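Local coordinates for protein catalase-3 (PDB 4AJ9) that breaks hydrogen peroxide down into water and oxygen with a heme cofactor, probably protecting the cell from peroxide damage, at residues Trp241-Val246 and Val667-Glu672; Ala248-Asp253 and Ala579-Ala584; Ser265-Ser270 and Ile529-Val534; Val562-Glu567 and Gly572-Tyr577. One frame throughout, in Å; residues are numbered along the deposited sequence.

Overall arrangement
Of the parts concerned, helix 241-250 comes first from the N terminus and supplies one side of contacts 1 and 2; the loop 265-270 of contact 3 follows. All three wait some 260 to 420 residues for partners in the C-terminal region of long catalases. Contact 3 closes first, at the turn leading into strand 533-537. Contact 4 follows as a local loop pairing strands 561-566 and 575-576. Residues 579-584 then close contact 2, and 667-672, just past the last helix, close contact 1. Contacts 3 and 4 are in series, both nested inside contact 2, itself inside contact 1. Contacts 1 to 3 join the heme-bearing catalase region to the C-terminal domain; contact 4 lies within it.

Contact 1: residues Trp241-Val246 and Val667-Glu672; sequences WEEAQV and VFKFLE
Glu243 OE1 accepts from two nitrogens: Lys669 NZ, 2.7 Å away in a salt bridge, and the backbone N of Val240, just before the helix begins. The lysine reaches OE1 on its syn side, 23° out of the carboxylate plane, and so lies nearer the second oxygen than a donor on the anti side could; Glu243 OE2 is 3.4 Å from Lys669 NZ. OE2 has a stronger partner in Lys625, while the ammonium of Lys669 also donates to the carbonyl O of Trp623. A buried acid therefore sits between two lysines, which probably keep it ionised, and the nearby N-terminal end of helix 241-250 would favour its negative charge as well.

The two side chains approach from opposite directions and meet only at their charged ends, so the backbones stay well apart, with 11.9 Å between Glu243 CA and Lys669 CA. Glu243 spans its share as an extended chain, CG anti to the backbone N (chi1 177°). Lys669 bends at its second and third torsions on the way. Just before it, Phe668, with positive phi, is the first residue to leave helix 654-667. This is a buried ion pair across a domain interface, joining the heme-bearing catalase region to the tail of the flavodoxin-like domain found in large-subunit catalases.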
loop_
_atom_site.group_PDB
_atom_site.type_symbol
_atom_site.label_atom_id
_atom_site.label_comp_id
_atom_site.label_asym_id
_atom_site.label_seq_id
_atom_site.Cartn_x
_atom_site.Cartn_y
_atom_site.Cartn_z
ATOM N N TRP C 241 -35.352 18.570 -13.190
ATOM C CA TRP C 241 -34.023 18.443 -13.794
ATOM C C TRP C 241 -33.338 19.791 -14.060
ATOM O O TRP C 241 -32.170 19.992 -13.696
ATOM C CB TRP C 241 -34.068 17.591 -15.066
ATOM C CG TRP C 241 -32.725 17.459 -15.722
ATOM C CD1 TRP C 241 -32.396 17.827 -16.997
ATOM C CD2 TRP C 241 -31.519 16.963 -15.123
ATOM N NE1 TRP C 241 -31.061 17.576 -17.232
ATOM C CE2 TRP C 241 -30.502 17.048 -16.099
ATOM C CE3 TRP C 241 -31.201 16.454 -13.860
ATOM C CZ2 TRP C 241 -29.192 16.626 -15.856
ATOM C CZ3 TRP C 241 -29.893 16.049 -13.611
ATOM C CH2 TRP C 241 -28.906 16.137 -14.607
ATOM N N GLU C 242 -34.070 20.715 -14.677
ATOM C CA GLU C 242 -33.528 22.034 -14.992
ATOM C C GLU C 242 -33.047 22.779 -13.743
ATOM O O GLU C 242 -32.157 23.608 -13.827
ATOM C CB GLU C 242 -34.540 22.883 -15.791
ATOM C CG GLU C 242 -35.926 23.002 -15.180
ATOM C CD GLU C 242 -36.881 21.890 -15.607
ATOM O OE1 GLU C 242 -36.416 20.779 -15.951
ATOM O OE2 GLU C 242 -38.109 22.132 -15.589
ATOM N N GLU C 243 -33.649 22.474 -12.596
ATOM C CA GLU C 243 -33.253 23.028 -11.305
ATOM C C GLU C 243 -31.987 22.346 -10.797
ATOM O O GLU C 243 -31.017 23.002 -10.405
ATOM C CB GLU C 243 -34.374 22.775 -10.301
ATOM C CG GLU C 243 -34.123 23.226 -8.870
ATOM C CD GLU C 243 -35.307 22.903 -7.973
ATOM O OE1 GLU C 243 -36.102 22.003 -8.343
ATOM O OE2 GLU C 243 -35.461 23.556 -6.916
ATOM N N ALA C 244 -32.023 21.017 -10.784
ATOM C CA ALA C 244 -30.899 20.205 -10.311
ATOM C C ALA C 244 -29.597 20.549 -11.028
ATOM O O ALA C 244 -28.523 20.505 -10.427
ATOM C CB ALA C 244 -31.211 18.717 -10.468
ATOM N N GLN C 245 -29.697 20.913 -12.303
ATOM C CA GLN C 245 -28.514 21.255 -13.091
ATOM C C GLN C 245 -27.862 22.555 -12.637
ATOM O O GLN C 245 -26.648 22.625 -12.496
ATOM C CB GLN C 245 -28.859 21.359 -14.567
ATOM C CG GLN C 245 -29.137 20.041 -15.238
ATOM C CD GLN C 245 -29.050 20.176 -16.730
ATOM O OE1 GLN C 245 -29.822 20.910 -17.335
ATOM N NE2 GLN C 245 -28.077 19.503 -17.333
ATOM N N VAL C 246 -28.666 23.589 -12.434
ATOM C CA VAL C 246 -28.136 24.859 -11.953
ATOM C C VAL C 246 -27.579 24.681 -10.547
ATOM O O VAL C 246 -26.527 25.221 -10.199
ATOM C CB VAL C 246 -29.216 25.955 -11.972
ATOM C CG1 VAL C 246 -28.726 27.198 -11.252
ATOM C CG2 VAL C 246 -29.624 26.266 -13.422
ATOM N N VAL C 667 -47.376 21.182 -0.332
ATOM C CA VAL C 667 -47.528 20.674 -1.696
ATOM C C VAL C 667 -46.144 20.531 -2.347
ATOM O O VAL C 667 -45.888 19.606 -3.122
ATOM C CB VAL C 667 -48.384 21.627 -2.541
ATOM C CG1 VAL C 667 -48.509 21.119 -3.967
ATOM C CG2 VAL C 667 -49.766 21.813 -1.901
ATOM N N PHE C 668 -45.280 21.491 -2.028
ATOM C CA PHE C 668 -43.859 21.498 -2.396
ATOM C C PHE C 668 -43.514 21.836 -3.856
ATOM O O PHE C 668 -42.742 22.759 -4.111
ATOM C CB PHE C 668 -43.141 20.219 -1.949
ATOM C CG PHE C 668 -41.660 20.317 -2.093
ATOM C CD1 PHE C 668 -40.923 21.076 -1.197
ATOM C CD2 PHE C 668 -41.011 19.709 -3.151
ATOM C CE1 PHE C 668 -39.555 21.203 -1.335
ATOM C CE2 PHE C 668 -39.645 19.838 -3.300
ATOM C CZ PHE C 668 -38.914 20.586 -2.393
ATOM N N LYS C 669 -44.054 21.079 -4.803
ATOM C CA LYS C 669 -43.945 21.437 -6.212
ATOM C C LYS C 669 -45.328 21.593 -6.822
ATOM O O LYS C 669 -46.213 20.751 -6.623
ATOM C CB LYS C 669 -43.163 20.381 -6.999
ATOM C CG LYS C 669 -41.692 20.258 -6.613
ATOM C CD LYS C 669 -40.910 21.500 -6.981
ATOM C CE LYS C 669 -39.462 21.140 -7.324
ATOM N NZ LYS C 669 -38.587 22.339 -7.305
ATOM N N PHE C 670 -45.505 22.670 -7.575
ATOM C CA PHE C 670 -46.765 22.925 -8.241
ATOM C C PHE C 670 -46.709 22.462 -9.684
ATOM O O PHE C 670 -46.234 23.174 -10.565
ATOM C CB PHE C 670 -47.150 24.394 -8.092
ATOM C CG PHE C 670 -47.636 24.723 -6.720
ATOM C CD1 PHE C 670 -46.739 24.939 -5.688
ATOM C CD2 PHE C 670 -48.994 24.738 -6.438
ATOM C CE1 PHE C 670 -47.185 25.206 -4.412
ATOM C CE2 PHE C 670 -49.449 25.007 -5.161
ATOM C CZ PHE C 670 -48.538 25.246 -4.143
ATOM N N LEU C 671 -47.202 21.248 -9.905
ATOM C CA LEU C 671 -47.009 20.535 -11.163
ATOM C C LEU C 671 -47.857 21.074 -12.312
ATOM O O LEU C 671 -47.705 20.638 -13.457
ATOM C CB LEU C 671 -47.290 19.042 -10.970
ATOM C CG LEU C 671 -46.423 18.327 -9.933
ATOM C CD1 LEU C 671 -46.788 16.836 -9.867
ATOM C CD2 LEU C 671 -44.947 18.517 -10.251
ATOM N N GLU C 672 -48.743 22.019 -12.023
ATOM C CA GLU C 672 -49.556 22.590 -13.090
ATOM C C GLU C 672 -48.704 23.446 -14.010
ATOM O O GLU C 672 -49.144 23.828 -15.089
ATOM C CB GLU C 672 -50.730 23.402 -12.538
ATOM C CG GLU C 672 -50.455 24.079 -11.219
ATOM C CD GLU C 672 -50.638 23.140 -10.044
ATOM O OE1 GLU C 672 -51.762 22.626 -9.861
ATOM O OE2 GLU C 672 -49.663 22.919 -9.305
#

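Contact 2: residues Ala248-Asp253 and Ala579-Ala584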
loop_
_atom_site.group_PDB
_atom_site.type_symbol
_atom_site.label_atom_id
_atom_site.label_comp_id
_atom_site.label_asym_id
_atom_site.label_seq_id
_atom_site.Cartn_x
_atom_site.Cartn_y
_atom_site.Cartn_z
ATOM N N ALA C 248 -26.249 22.052 -9.209
ATOM C CA ALA C 248 -24.957 21.362 -9.260
ATOM C C ALA C 248 -23.819 22.381 -9.318
ATOM O O ALA C 248 -22.757 22.175 -8.724
ATOM C CB ALA C 248 -24.891 20.437 -10.476
ATOM N N GLY C 249 -24.046 23.472 -10.047
ATOM C CA GLY C 249 -23.058 24.528 -10.189
ATOM C C GLY C 249 -23.082 25.516 -9.043
ATOM O O GLY C 249 -22.041 25.889 -8.510
ATOM N N LYS C 250 -24.281 25.930 -8.639
ATOM C CA LYS C 250 -24.428 26.916 -7.566
ATOM C C LYS C 250 -24.084 26.369 -6.167
ATOM O O LYS C 250 -23.599 27.112 -5.311
ATOM C CB LYS C 250 -25.854 27.494 -7.578
ATOM C CG LYS C 250 -26.183 28.285 -8.843
ATOM C CD LYS C 250 -25.632 29.719 -8.749
ATOM C CE LYS C 250 -25.866 30.511 -10.038
ATOM N NZ LYS C 250 -25.375 31.934 -9.947
ATOM N N ASN C 251 -24.341 25.084 -5.926
ATOM C CA ASN C 251 -23.971 24.470 -4.645
ATOM C C ASN C 251 -23.814 22.947 -4.729
ATOM O O ASN C 251 -24.747 22.192 -4.467
ATOM C CB ASN C 251 -24.955 24.842 -3.530
ATOM C CG ASN C 251 -24.492 24.356 -2.159
ATOM O OD1 ASN C 251 -23.398 23.800 -2.027
ATOM N ND2 ASN C 251 -25.316 24.571 -1.131
ATOM N N ALA C 252 -22.620 22.504 -5.093
ATOM C CA ALA C 252 -22.352 21.091 -5.246
ATOM C C ALA C 252 -22.591 20.343 -3.930
ATOM O O ALA C 252 -22.765 19.126 -3.924
ATOM C CB ALA C 252 -20.921 20.887 -5.731
ATOM N N ASP C 253 -22.624 21.085 -2.830
ATOM C CA ASP C 253 -22.734 20.498 -1.498
ATOM C C ASP C 253 -24.149 20.558 -0.938
ATOM O O ASP C 253 -24.360 20.424 0.266
ATOM C CB ASP C 253 -21.780 21.224 -0.561
ATOM C CG ASP C 253 -20.341 21.107 -1.020
ATOM O OD1 ASP C 253 -19.874 19.960 -1.139
ATOM O OD2 ASP C 253 -19.694 22.144 -1.290
ATOM N N ALA C 579 -24.653 36.507 -4.138
ATOM C CA ALA C 579 -24.427 35.167 -3.613
ATOM C C ALA C 579 -25.662 34.268 -3.678
ATOM O O ALA C 579 -25.573 33.069 -3.396
ATOM C CB ALA C 579 -23.918 35.250 -2.182
ATOM N N ALA C 580 -26.808 34.834 -4.043
ATOM C CA ALA C 580 -28.076 34.100 -3.958
ATOM C C ALA C 580 -28.498 33.422 -5.256
ATOM O O ALA C 580 -28.186 33.883 -6.361
ATOM C CB ALA C 580 -29.190 35.004 -3.468
ATOM N N ASP C 581 -29.227 32.325 -5.109
ATOM C CA ASP C 581 -29.810 31.642 -6.250
ATOM C C ASP C 581 -31.098 30.944 -5.811
ATOM O O ASP C 581 -31.223 30.533 -4.664
ATOM C CB ASP C 581 -28.820 30.640 -6.842
ATOM C CG ASP C 581 -29.287 30.082 -8.168
ATOM O OD1 ASP C 581 -29.044 30.737 -9.210
ATOM O OD2 ASP C 581 -29.904 28.998 -8.166
ATOM N N ALA C 582 -32.053 30.808 -6.720
ATOM C CA ALA C 582 -33.329 30.195 -6.366
ATOM C C ALA C 582 -33.170 28.738 -5.929
ATOM O O ALA C 582 -33.983 28.233 -5.155
ATOM C CB ALA C 582 -34.302 30.288 -7.525
ATOM N N THR C 583 -32.136 28.065 -6.445
ATOM C CA THR C 583 -31.904 26.652 -6.146
ATOM C C THR C 583 -31.721 26.394 -4.651
ATOM O O THR C 583 -31.858 25.256 -4.193
ATOM C CB THR C 583 -30.663 26.082 -6.887
ATOM O OG1 THR C 583 -29.513 26.899 -6.613
ATOM C CG2 THR C 583 -30.900 25.998 -8.391
ATOM N N ALA C 584 -31.401 27.443 -3.894
ATOM C CA ALA C 584 -31.120 27.303 -2.464
ATOM C C ALA C 584 -32.378 27.226 -1.606
ATOM O O ALA C 584 -32.312 26.889 -0.419
ATOM C CB ALA C 584 -30.250 28.442 -1.978
HETATM O O HOH W 1 -27.641 32.837 -8.891
#
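Lys250 leaves the last turn of helix 241-250 and crosses the side chain of Asp581 at about a right angle. Its CB lies 3.8 Å from Thr583 OG1. A bend at the second torsion (chi2 -82°) then swings the rest of the chain over the carboxylate, with Lys250 CG 3.6 Å from Asp581 CG. CD passes over OD1, on the same face, and Lys250 CE comes closest, 3.3 Å from Asp581 OD1. The tip runs on past the acid: Lys250 NZ and Asp581 OD1 are 3.9 Å apart, a long salt bridge. A water closes the gap, accepting from Lys250 NZ at 2.7 Å and donating to both Asp581 OD1 and the carbonyl O of Ala580. The stronger protein partner of the ammonium is Gln245 of the second subunit, so this lysine takes part both in the contact between the catalase region and the C-terminal domain and in that between subunits.

What holds the carboxylate still is its other oxygen. Asp581 OD2 takes a 2.6 Å bond from Thr583 OG1 and a 3.0 Å bond from the backbone N of Thr583. The two donors come from opposite faces of the carboxylate plane, both on the anti side, which fixes its rotation while OD1 is turned to the lysine and water. The bond from the backbone N makes residues 581-583 an Asx turn at the start of the 3-10 segment 582-584.

Contact 3: residues Ser265-Ser270 and Ile529-Val534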
loop_
_atom_site.group_PDB
_atom_site.type_symbol
_atom_site.label_atom_id
_atom_site.label_comp_id
_atom_site.label_asym_id
_atom_site.label_seq_id
_atom_site.Cartn_x
_atom_site.Cartn_y
_atom_site.Cartn_z
ATOM N N SER C 265 -29.433 22.207 13.671
ATOM C CA SER C 265 -30.528 23.078 14.089
ATOM C C SER C 265 -31.504 22.377 15.033
ATOM O O SER C 265 -32.480 22.975 15.494
ATOM C CB SER C 265 -31.269 23.627 12.870
ATOM O OG SER C 265 -31.958 22.598 12.186
ATOM N N GLY C 266 -31.242 21.105 15.305
ATOM C CA GLY C 266 -32.052 20.346 16.233
ATOM C C GLY C 266 -33.249 19.730 15.543
ATOM O O GLY C 266 -34.201 19.316 16.194
ATOM N N ASN C 267 -33.196 19.681 14.216
ATOM C CA ASN C 267 -34.258 19.087 13.411
ATOM C C ASN C 267 -33.808 17.755 12.832
ATOM O O ASN C 267 -33.829 17.559 11.622
ATOM C CB ASN C 267 -34.657 20.021 12.275
ATOM C CG ASN C 267 -35.456 21.217 12.756
ATOM O OD1 ASN C 267 -36.665 21.125 12.976
ATOM N ND2 ASN C 267 -34.788 22.348 12.910
ATOM N N ALA C 268 -33.394 16.846 13.707
ATOM C CA ALA C 268 -32.877 15.553 13.271
ATOM C C ALA C 268 -33.898 14.824 12.409
ATOM O O ALA C 268 -35.086 14.777 12.743
ATOM C CB ALA C 268 -32.512 14.706 14.477
ATOM N N PRO C 269 -33.443 14.244 11.290
ATOM C CA PRO C 269 -34.375 13.488 10.449
ATOM C C PRO C 269 -34.591 12.074 10.990
ATOM O O PRO C 269 -33.693 11.523 11.643
ATOM C CB PRO C 269 -33.654 13.451 9.098
ATOM C CG PRO C 269 -32.190 13.462 9.467
ATOM C CD PRO C 269 -32.080 14.290 10.723
ATOM N N SER C 270 -35.772 11.507 10.737
ATOM C CA SER C 270 -36.076 10.136 11.130
ATOM C C SER C 270 -36.578 9.309 9.957
ATOM O O SER C 270 -37.076 9.850 8.971
ATOM C CB SER C 270 -37.115 10.095 12.255
ATOM O OG SER C 270 -36.615 10.745 13.401
ATOM N N ILE C 529 -43.121 20.746 7.186
ATOM C CA ILE C 529 -42.323 21.710 6.439
ATOM C C ILE C 529 -41.129 22.214 7.257
ATOM O O ILE C 529 -40.398 23.097 6.819
ATOM C CB ILE C 529 -43.175 22.881 5.941
ATOM C CG1 ILE C 529 -43.752 23.665 7.125
ATOM C CG2 ILE C 529 -44.268 22.360 5.005
ATOM C CD1 ILE C 529 -44.231 25.072 6.758
ATOM N N ALA C 530 -40.916 21.623 8.430
ATOM C CA ALA C 530 -39.754 21.961 9.241
ATOM C C ALA C 530 -38.477 21.883 8.404
ATOM O O ALA C 530 -38.335 20.991 7.566
ATOM C CB ALA C 530 -39.654 21.035 10.436
ATOM N N THR C 531 -37.567 22.828 8.641
ATOM C CA THR C 531 -36.286 22.935 7.937
ATOM C C THR C 531 -36.369 23.471 6.511
ATOM O O THR C 531 -35.349 23.862 5.956
ATOM C CB THR C 531 -35.513 21.602 7.872
ATOM O OG1 THR C 531 -36.027 20.800 6.795
ATOM C CG2 THR C 531 -35.616 20.847 9.189
ATOM N N LEU C 532 -37.547 23.471 5.897
ATOM C CA LEU C 532 -37.627 23.956 4.525
ATOM C C LEU C 532 -37.229 25.442 4.474
ATOM O O LEU C 532 -37.329 26.163 5.470
ATOM C CB LEU C 532 -39.001 23.711 3.902
ATOM C CG LEU C 532 -39.377 22.232 3.750
ATOM C CD1 LEU C 532 -40.603 22.082 2.873
ATOM C CD2 LEU C 532 -38.216 21.410 3.196
ATOM N N ARG C 533 -36.776 25.881 3.308
ATOM C CA ARG C 533 -36.038 27.125 3.194
ATOM C C ARG C 533 -36.814 28.181 2.417
ATOM O O ARG C 533 -37.348 27.911 1.340
ATOM C CB ARG C 533 -34.685 26.858 2.517
ATOM C CG ARG C 533 -33.760 25.972 3.353
ATOM C CD ARG C 533 -32.762 25.183 2.491
ATOM N NE ARG C 533 -31.900 24.314 3.298
ATOM C CZ ARG C 533 -30.715 24.674 3.788
ATOM N NH1 ARG C 533 -30.238 25.894 3.555
ATOM N NH2 ARG C 533 -30.004 23.812 4.513
ATOM N N VAL C 534 -36.857 29.388 2.962
ATOM C CA VAL C 534 -37.545 30.486 2.300
ATOM C C VAL C 534 -36.547 31.597 2.008
ATOM O O VAL C 534 -35.864 32.075 2.907
ATOM C CB VAL C 534 -38.686 31.020 3.174
ATOM C CG1 VAL C 534 -39.446 32.118 2.449
ATOM C CG2 VAL C 534 -39.618 29.882 3.559
#
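Asn267 lays its CB against the methyl of Thr531, with only 3.3 Å between Asn267 CB and Thr531 CG2, a tight fit for two carbons. The side chains slide past each other in opposite directions, so the same methyl goes on to meet the amide carbon, Asn267 CG, at 3.6 Å. Farther out, Asn267 OD1 rests 3.9 Å from Ala530 CB. The other arm of the amide turns back on its own loop: ND2 donates to Ser265 OG over 2.9 Å, nearly straight at 173° and in the amide plane, which fixes how the group is rotated. Ser265 OG is tied in turn to the end of helix 254-264, which Gly266 finishes with a Schellman motif.

Across the contact, Ala530 and Thr531 form the two corners of a type II turn from Ile529 to Leu532. Thr531 has positive phi (75°), and with CG2 anti to its carbonyl carbon the methyl faces the asparagine. Its hydroxyl is bonded to Arg204, another residue of the catalase region. With Asn267 ND2 and the Thr531 hydroxyl bonded elsewhere, the two loops meet here through van der Waals contact, a small, largely apolar touch at the surface with no directional bond between the segments.

Contact 4: residues Val562-Glu567 and Gly572-Tyr577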
loop_
_atom_site.group_PDB
_atom_site.type_symbol
_atom_site.label_atom_id
_atom_site.label_comp_id
_atom_site.label_asym_id
_atom_site.label_seq_id
_atom_site.Cartn_x
_atom_site.Cartn_y
_atom_site.Cartn_z
ATOM N N VAL C 562 -35.088 30.798 7.093
ATOM C CA VAL C 562 -35.369 31.924 6.220
ATOM C C VAL C 562 -34.107 32.727 5.945
ATOM O O VAL C 562 -33.353 33.040 6.858
ATOM C CB VAL C 562 -36.437 32.841 6.854
ATOM C CG1 VAL C 562 -36.771 34.010 5.934
ATOM C CG2 VAL C 562 -37.683 32.026 7.196
ATOM N N THR C 563 -33.875 33.042 4.679
ATOM C CA THR C 563 -32.722 33.850 4.294
ATOM C C THR C 563 -33.204 35.170 3.718
ATOM O O THR C 563 -33.827 35.195 2.657
ATOM C CB THR C 563 -31.873 33.138 3.220
ATOM O OG1 THR C 563 -31.491 31.839 3.686
ATOM C CG2 THR C 563 -30.621 33.946 2.893
ATOM N N VAL C 564 -32.928 36.269 4.409
ATOM C CA VAL C 564 -33.254 37.580 3.859
ATOM C C VAL C 564 -32.142 38.044 2.921
ATOM O O VAL C 564 -30.966 38.075 3.295
ATOM C CB VAL C 564 -33.464 38.618 4.968
ATOM C CG1 VAL C 564 -33.658 40.009 4.363
ATOM C CG2 VAL C 564 -34.661 38.221 5.829
ATOM N N ILE C 565 -32.525 38.408 1.706
ATOM C CA ILE C 565 -31.564 38.758 0.664
ATOM C C ILE C 565 -31.680 40.224 0.287
ATOM O O ILE C 565 -32.785 40.727 0.108
ATOM C CB ILE C 565 -31.822 37.922 -0.597
ATOM C CG1 ILE C 565 -31.751 36.426 -0.266
ATOM C CG2 ILE C 565 -30.853 38.305 -1.731
ATOM C CD1 ILE C 565 -32.277 35.538 -1.390
ATOM N N ALA C 566 -30.540 40.906 0.162
ATOM C CA ALA C 566 -30.522 42.277 -0.345
ATOM C C ALA C 566 -29.236 42.570 -1.128
ATOM O O ALA C 566 -28.444 41.670 -1.405
ATOM C CB ALA C 566 -30.702 43.274 0.794
ATOM N N GLU C 567 -29.046 43.829 -1.494
ATOM C CA GLU C 567 -27.937 44.220 -2.353
ATOM C C GLU C 567 -26.601 44.017 -1.662
ATOM O O GLU C 567 -25.623 43.628 -2.298
ATOM C CB GLU C 567 -28.076 45.682 -2.786
ATOM C CG GLU C 567 -29.303 45.962 -3.640
ATOM C CD GLU C 567 -30.505 46.393 -2.823
ATOM O OE1 GLU C 567 -30.563 46.082 -1.611
ATOM O OE2 GLU C 567 -31.393 47.048 -3.407
ATOM N N GLY C 572 -29.671 42.735 9.308
ATOM C CA GLY C 572 -30.819 41.902 9.007
ATOM C C GLY C 572 -30.685 41.078 7.739
ATOM O O GLY C 572 -31.487 40.187 7.489
ATOM N N VAL C 573 -29.674 41.374 6.929
ATOM C CA VAL C 573 -29.498 40.670 5.663
ATOM C C VAL C 573 -28.619 39.430 5.818
ATOM O O VAL C 573 -27.524 39.501 6.369
ATOM C CB VAL C 573 -28.897 41.596 4.598
ATOM C CG1 VAL C 573 -28.669 40.830 3.303
ATOM C CG2 VAL C 573 -29.815 42.795 4.375
ATOM N N ASP C 574 -29.102 38.295 5.327
ATOM C CA ASP C 574 -28.372 37.041 5.488
ATOM C C ASP C 574 -27.491 36.725 4.286
ATOM O O ASP C 574 -26.505 35.998 4.418
ATOM C CB ASP C 574 -29.328 35.869 5.729
ATOM C CG ASP C 574 -30.207 36.075 6.945
ATOM O OD1 ASP C 574 -29.670 36.201 8.064
ATOM O OD2 ASP C 574 -31.444 36.087 6.785
ATOM N N GLN C 575 -27.857 37.256 3.119
ATOM C CA GLN C 575 -27.153 36.935 1.879
ATOM C C GLN C 575 -27.350 38.062 0.869
ATOM O O GLN C 575 -28.414 38.679 0.827
ATOM C CB GLN C 575 -27.697 35.623 1.300
ATOM C CG GLN C 575 -26.811 34.940 0.281
ATOM C CD GLN C 575 -27.399 33.610 -0.191
ATOM O OE1 GLN C 575 -28.587 33.525 -0.508
ATOM N NE2 GLN C 575 -26.566 32.571 -0.241
ATOM N N THR C 576 -26.325 38.334 0.065
ATOM C CA THR C 576 -26.424 39.330 -0.999
ATOM C C THR C 576 -27.050 38.709 -2.230
ATOM O O THR C 576 -27.002 37.490 -2.412
ATOM C CB THR C 576 -25.040 39.862 -1.421
ATOM O OG1 THR C 576 -24.259 38.777 -1.947
ATOM C CG2 THR C 576 -24.322 40.494 -0.239
ATOM N N TYR C 577 -27.614 39.548 -3.090
ATOM C CA TYR C 577 -28.149 39.064 -4.359
ATOM C C TYR C 577 -27.080 38.350 -5.164
ATOM O O TYR C 577 -27.371 37.366 -5.846
ATOM C CB TYR C 577 -28.769 40.199 -5.174
ATOM C CG TYR C 577 -30.182 40.486 -4.748
ATOM C CD1 TYR C 577 -31.197 39.565 -4.990
ATOM C CD2 TYR C 577 -30.504 41.659 -4.076
ATOM C CE1 TYR C 577 -32.494 39.809 -4.595
ATOM C CE2 TYR C 577 -31.808 41.918 -3.673
ATOM C CZ TYR C 577 -32.800 40.991 -3.935
ATOM O OH TYR C 577 -34.101 41.235 -3.533
#
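The Tyr577 ring carries Ile565 CG2 over one face, a CH-pi contact with the methyl 3.6 Å from the ring centroid and 16° off the normal. Ala566 C and Glu567 N lie obliquely to the ring, and Phe608 meets it with planes at about 60°. Tyr577 OH reaches the carbonyl O of Ser538. Ile565 offers this methyl because CG2 stands anti to its backbone N.

The second flat group, the carboxylate of Asp574, uses the anti lone pair of OD2 to take the backbone N of Val564, 2.8 Å from Asp574 OD2 and almost straight (170°). That oxygen also pairs with Lys552 on helix 544-557. Between these ends the backbones join as parallel strands, 575-576 forming an outer strand of the six-stranded parallel sheet of the flavodoxin-like C-terminal domain. Val564 O accepts from two successive amides, Asp574 N at 2.8 Å and Gln575 N at 3.2 Å. Ala566 N then gives to Gln575 O (3.1 Å), and Ala566 O receives Tyr577 N (2.8 Å). Thr563 CG2 touches both Asp574 CB and Gln575 CB, and on the face of the sheet that bears Ala566 and Thr576, Val573 CG2 packs 3.7 Å from Ala566 CB.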